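Local atomic coordinates of 4-dehydrase (Streptomyces venezuelae, PDB entry 2PO3), a protein that probably acts as a pyridoxal phosphate-dependent aminotransferase on a TDP-linked sugar in the biosynthesis of desosamine. Residues Ser6-Phe11 / Lys320-His325; Ala306-His311 / Leu381-Gly386. All blocks are in the same frame, centred on the assembly; numbering follows the deposited sequence.

Contact 1: Ser6-Phe11 / Lys320-His325; sequences SDLAFF and KAEGVH
Ala9 and Glu322 meet through one direct hydrogen bond: the backbone N of Ala9 donates to OE2 of Glu322 over 2.8 Å. The N-H...O angle is a moderate 146°, and the amide reaches the oxygen nearly in line with its C-O bond. The rest is methyl packing. The methyl CB of Ala321 lies 3.7 Å from CA of Phe10 and sits at the edge of that residue's ring, close to the ring plane. Ala9 turns its own methyl toward the end of the helix, where CB lies against a carbonyl, 3.6 Å from O of Ala321.

The carboxylate gets there by folding back. CG of Glu322 is anti to its own carbonyl carbon (chi1 -73°) and the chain bends again at chi2 (-52°), which swings the acid across to residues 6-11. The amide it meets is one that the turn leaves without an internal acceptor: Ala9 opens a short 3-10 turn, closed by the bond from Phe11 N to Leu8 O. On the helix side the chain leaves helix 312-321 through a Schellman motif, with Gly323 at positive phi, and then enters strand 324-325, which pairs in parallel with strand 21-22. The N-terminal arm is thus laid against a helix-to-strand corner.

The second carboxylate oxygen, OE1, accepts from Ala16 N. A water O lies 2.8 Å from OE1 of Glu322 and weakly near O of Asp7; which acceptors receive its protons is not settled. Further out, CD2 of Phe10 stands 3.6 Å above the ring plane of Phe11, over the ring centre, while Arg392 makes a cation-pi contact with Phe11. Leu8 packs on Leu381 of helix 369-394.

Contact 2: Ala306-His311 / Leu381-Gly386; sequences ATTGIH and LCATRG
Gly386 and Thr308 make the unusual feature here, a CA-H...O contact: CA of Gly386 approaches O of Thr308 to 3.5 Å, with an angle of 147° at the hydrogen. A beta carbon at Gly386 would run into O of Thr308 and CG2 of Ile310, so the backbones can approach this closely only at a glycine. Gly309 continues the close approach, its O lying 3.5 Å from C of Gly386.

Ile310 supplies the main side-chain part. Its CB points toward the long helix, and with CG1 anti to the backbone N the branch methyl CG2 is the one pressed onto the helix surface. There CG2 rests 3.3 Å from O of Cys382 and 3.6 Å from CA of Gly386. Ala383 flanks this patch, its CB 4.3 Å from CG2 of Thr308.

Thr308 to Ile310 form an ST turn, which fixes the rotation of the threonine hydroxyl. OG1 of Thr308, set between its backbone N and carbonyl carbon (chi1 70°), accepts from Ile310 N over 3.1 Å at a fairly straight 158°, while also bonding Asp304 O. Gly309, with positive phi, ends the short helix 305-308. Thr390 OG1 lies within hydrogen-bonding reach of the carbonyl oxygens of Gly309 and Gly386, its single proton serving one at a time or shared.

His311 then caps the start of helix 312-321 through ND1 to Asp313 N. Ile310 also touches Val315 of that helix, and Cys382 touches Val318 and Leu319, so the turn and helices 312-321 and 369-394 share one apolar seam.

How the contacts relate
Both contacts lie on the same side of the chain's centre, away from the cofactor-sugar pockets, and both involve helix 312-321: contact 1 at its C-terminal end, contact 2 at the turn leading into its start. Their centres are about 16 Å apart, and they touch where Leu8 CD2 meets Leu381 CD2 at 3.7 Å. Contact 1 is partly buried and mixed in character, a carboxylate holding a backbone amide of the N-terminal arm at the helix exit. Contact 2 is more buried and lacks a direct hydrogen bond between its segments, relying on close glycine backbone and an isoleucine methyl. Helix 369-394 forms one side of contact 2 and covers contact 1 from outside its segments.

Contact 1: Ser6-Phe11 / Lys320-His325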
loop_
_atom_site.group_PDB
_atom_site.type_symbol
_atom_site.label_atom_id
_atom_site.label_comp_id
_atom_site.label_asym_id
_atom_site.label_seq_id
_atom_site.Cartn_x
_atom_site.Cartn_y
_atom_site.Cartn_z
ATOM N N SER A 6 32.306 32.673 9.221
ATOM C CA SER A 6 31.379 33.305 10.139
ATOM C C SER A 6 30.127 33.810 9.477
ATOM O O SER A 6 29.090 33.974 10.124
ATOM C CB SER A 6 32.058 34.311 11.029
ATOM O OG SER A 6 33.445 34.056 10.938
ATOM N N ASP A 7 30.217 34.046 8.179
ATOM C CA ASP A 7 29.021 34.480 7.506
ATOM C C ASP A 7 28.128 33.260 7.353
ATOM O O ASP A 7 26.967 33.389 6.933
ATOM C CB ASP A 7 29.314 35.110 6.140
ATOM C CG ASP A 7 30.451 36.077 6.236
ATOM O OD1 ASP A 7 30.860 36.517 7.297
ATOM O OD2 ASP A 7 30.979 36.356 5.065
ATOM N N LEU A 8 28.715 32.095 7.710
ATOM C CA LEU A 8 28.017 30.819 7.656
ATOM C C LEU A 8 26.946 30.787 8.710
ATOM O O LEU A 8 27.250 30.931 9.894
ATOM C CB LEU A 8 28.880 29.552 7.861
ATOM C CG LEU A 8 29.921 29.276 6.771
ATOM C CD1 LEU A 8 30.656 27.985 7.068
ATOM C CD2 LEU A 8 29.309 29.181 5.386
ATOM N N ALA A 9 25.712 30.586 8.244
ATOM C CA ALA A 9 24.546 30.496 9.092
ATOM C C ALA A 9 24.813 29.409 10.107
ATOM O O ALA A 9 24.309 29.406 11.239
ATOM C CB ALA A 9 23.317 30.152 8.258
ATOM N N PHE A 10 25.624 28.461 9.652
ATOM C CA PHE A 10 25.976 27.351 10.499
ATOM C C PHE A 10 26.735 27.864 11.725
ATOM O O PHE A 10 26.603 27.359 12.840
ATOM C CB PHE A 10 26.820 26.358 9.696
ATOM C CG PHE A 10 27.204 25.186 10.533
ATOM C CD1 PHE A 10 26.332 24.112 10.740
ATOM C CD2 PHE A 10 28.458 25.156 11.141
ATOM C CE1 PHE A 10 26.703 23.016 11.523
ATOM C CE2 PHE A 10 28.836 24.074 11.938
ATOM C CZ PHE A 10 27.965 22.996 12.121
ATOM N N PHE A 11 27.538 28.900 11.481
ATOM C CA PHE A 11 28.346 29.518 12.499
ATOM C C PHE A 11 27.649 30.685 13.152
ATOM O O PHE A 11 28.262 31.480 13.865
ATOM C CB PHE A 11 29.707 29.895 11.943
ATOM C CG PHE A 11 30.503 28.614 11.811
ATOM C CD1 PHE A 11 30.991 28.194 10.571
ATOM C CD2 PHE A 11 30.734 27.812 12.933
ATOM C CE1 PHE A 11 31.725 27.010 10.444
ATOM C CE2 PHE A 11 31.468 26.628 12.819
ATOM C CZ PHE A 11 31.963 26.226 11.574
ATOM N N LYS A 320 22.707 22.249 5.183
ATOM C CA LYS A 320 21.381 22.323 5.706
ATOM C C LYS A 320 21.172 23.674 6.364
ATOM O O LYS A 320 20.109 24.283 6.286
ATOM C CB LYS A 320 21.137 21.229 6.714
ATOM C CG LYS A 320 19.707 21.284 7.218
ATOM C CD LYS A 320 19.177 19.913 7.610
ATOM C CE LYS A 320 17.923 19.491 6.851
ATOM N NZ LYS A 320 18.159 18.729 5.597
ATOM N N ALA A 321 22.197 24.168 7.033
ATOM C CA ALA A 321 22.013 25.460 7.664
ATOM C C ALA A 321 21.780 26.584 6.663
ATOM O O ALA A 321 21.139 27.606 6.926
ATOM C CB ALA A 321 23.102 25.821 8.658
ATOM N N GLU A 322 22.303 26.388 5.485
ATOM C CA GLU A 322 22.150 27.391 4.452
ATOM C C GLU A 322 20.854 27.248 3.678
ATOM O O GLU A 322 20.637 27.975 2.713
ATOM C CB GLU A 322 23.334 27.363 3.472
ATOM C CG GLU A 322 24.621 27.945 4.076
ATOM C CD GLU A 322 24.403 29.315 4.681
ATOM O OE1 GLU A 322 23.778 30.217 4.145
ATOM O OE2 GLU A 322 24.940 29.426 5.868
ATOM N N GLY A 323 20.010 26.318 4.098
ATOM C CA GLY A 323 18.737 26.100 3.405
ATOM C C GLY A 323 18.891 25.185 2.181
ATOM O O GLY A 323 18.130 25.249 1.212
ATOM N N VAL A 324 19.899 24.336 2.223
ATOM C CA VAL A 324 20.182 23.420 1.134
ATOM C C VAL A 324 20.160 22.046 1.706
ATOM O O VAL A 324 21.084 21.640 2.394
ATOM C CB VAL A 324 21.561 23.645 0.563
ATOM C CG1 VAL A 324 21.763 22.629 -0.562
ATOM C CG2 VAL A 324 21.694 25.073 0.025
ATOM N N HIS A 325 19.068 21.368 1.436
ATOM C CA HIS A 325 18.863 20.042 1.965
ATOM C C HIS A 325 19.287 18.908 1.096
ATOM O O HIS A 325 18.620 18.657 0.098
ATOM C CB HIS A 325 17.406 19.870 2.357
ATOM C CG HIS A 325 17.015 21.031 3.199
ATOM N ND1 HIS A 325 16.549 22.211 2.625
ATOM C CD2 HIS A 325 17.036 21.184 4.544
ATOM C CE1 HIS A 325 16.291 23.049 3.620
ATOM N NE2 HIS A 325 16.576 22.460 4.780
HETATM O O HOH W 1 25.950 32.036 4.097
#

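Contact 2: Ala306-His311 / Leu381-Gly386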
loop_
_atom_site.group_PDB
_atom_site.type_symbol
_atom_site.label_atom_id
_atom_site.label_comp_id
_atom_site.label_asym_id
_atom_site.label_seq_id
_atom_site.Cartn_x
_atom_site.Cartn_y
_atom_site.Cartn_z
ATOM N N ALA A 306 39.990 12.671 4.156
ATOM C CA ALA A 306 41.413 12.882 4.294
ATOM C C ALA A 306 41.918 14.099 3.522
ATOM O O ALA A 306 42.676 14.925 4.034
ATOM C CB ALA A 306 42.132 11.627 3.846
ATOM N N THR A 307 41.496 14.173 2.265
ATOM C CA THR A 307 41.852 15.218 1.341
ATOM C C THR A 307 41.273 16.549 1.793
ATOM O O THR A 307 41.960 17.549 1.876
ATOM C CB THR A 307 41.315 14.831 -0.071
ATOM O OG1 THR A 307 41.854 13.627 -0.546
ATOM C CG2 THR A 307 41.530 15.921 -1.104
ATOM N N THR A 308 39.979 16.571 2.101
ATOM C CA THR A 308 39.309 17.788 2.516
ATOM C C THR A 308 39.462 18.182 3.978
ATOM O O THR A 308 39.361 19.354 4.295
ATOM C CB THR A 308 37.799 17.657 2.254
ATOM O OG1 THR A 308 37.243 16.727 3.161
ATOM C CG2 THR A 308 37.530 17.169 0.842
ATOM N N GLY A 309 39.650 17.221 4.881
ATOM C CA GLY A 309 39.756 17.600 6.271
ATOM C C GLY A 309 38.385 17.856 6.882
ATOM O O GLY A 309 38.257 18.389 7.970
ATOM N N ILE A 310 37.333 17.470 6.169
ATOM C CA ILE A 310 35.958 17.634 6.643
ATOM C C ILE A 310 35.125 16.426 6.227
ATOM O O ILE A 310 35.126 16.051 5.055
ATOM C CB ILE A 310 35.257 18.937 6.243
ATOM C CG1 ILE A 310 33.846 18.975 6.792
ATOM C CG2 ILE A 310 35.146 19.135 4.735
ATOM C CD1 ILE A 310 33.223 20.370 6.736
ATOM N N HIS A 311 34.438 15.810 7.188
ATOM C CA HIS A 311 33.583 14.645 6.955
ATOM C C HIS A 311 32.294 15.037 6.244
ATOM O O HIS A 311 31.777 16.119 6.515
ATOM C CB HIS A 311 33.108 14.009 8.290
ATOM C CG HIS A 311 32.532 12.611 8.143
ATOM N ND1 HIS A 311 31.215 12.367 7.698
ATOM C CD2 HIS A 311 33.109 11.384 8.375
ATOM C CE1 HIS A 311 31.031 11.041 7.668
ATOM N NE2 HIS A 311 32.149 10.426 8.068
ATOM N N LEU A 381 33.606 25.805 -0.801
ATOM C CA LEU A 381 34.075 26.424 0.429
ATOM C C LEU A 381 34.466 25.345 1.452
ATOM O O LEU A 381 35.581 25.295 2.009
ATOM C CB LEU A 381 32.970 27.351 0.989
ATOM C CG LEU A 381 33.217 27.938 2.375
ATOM C CD1 LEU A 381 34.428 28.846 2.281
ATOM C CD2 LEU A 381 32.033 28.784 2.853
ATOM N N CYS A 382 33.517 24.439 1.684
ATOM C CA CYS A 382 33.687 23.331 2.618
ATOM C C CYS A 382 34.910 22.478 2.345
ATOM O O CYS A 382 35.635 22.049 3.234
ATOM C CB CYS A 382 32.453 22.381 2.579
ATOM S SG CYS A 382 30.925 23.092 3.255
ATOM N N ALA A 383 35.112 22.198 1.074
ATOM C CA ALA A 383 36.216 21.368 0.663
ATOM C C ALA A 383 37.549 22.057 0.799
ATOM O O ALA A 383 38.523 21.421 1.213
ATOM C CB ALA A 383 36.008 20.840 -0.753
ATOM N N THR A 384 37.591 23.346 0.448
ATOM C CA THR A 384 38.835 24.091 0.520
ATOM C C THR A 384 39.171 24.630 1.892
ATOM O O THR A 384 40.318 25.030 2.126
ATOM C CB THR A 384 38.865 25.263 -0.469
ATOM O OG1 THR A 384 37.882 26.194 -0.059
ATOM C CG2 THR A 384 38.566 24.752 -1.870
ATOM N N ARG A 385 38.176 24.656 2.779
ATOM C CA ARG A 385 38.422 25.172 4.118
ATOM C C ARG A 385 37.996 24.229 5.222
ATOM O O ARG A 385 37.857 24.683 6.364
ATOM C CB ARG A 385 37.772 26.534 4.344
ATOM C CG ARG A 385 37.964 27.515 3.177
ATOM C CD ARG A 385 39.091 28.538 3.350
ATOM N NE ARG A 385 39.125 29.249 4.636
ATOM C CZ ARG A 385 38.790 30.529 4.821
ATOM N NH1 ARG A 385 38.355 31.311 3.821
ATOM N NH2 ARG A 385 38.887 31.048 6.054
ATOM N N GLY A 386 37.814 22.952 4.837
ATOM C CA GLY A 386 37.376 21.840 5.672
ATOM C C GLY A 386 37.972 21.769 7.065
ATOM O O GLY A 386 37.254 21.788 8.071
#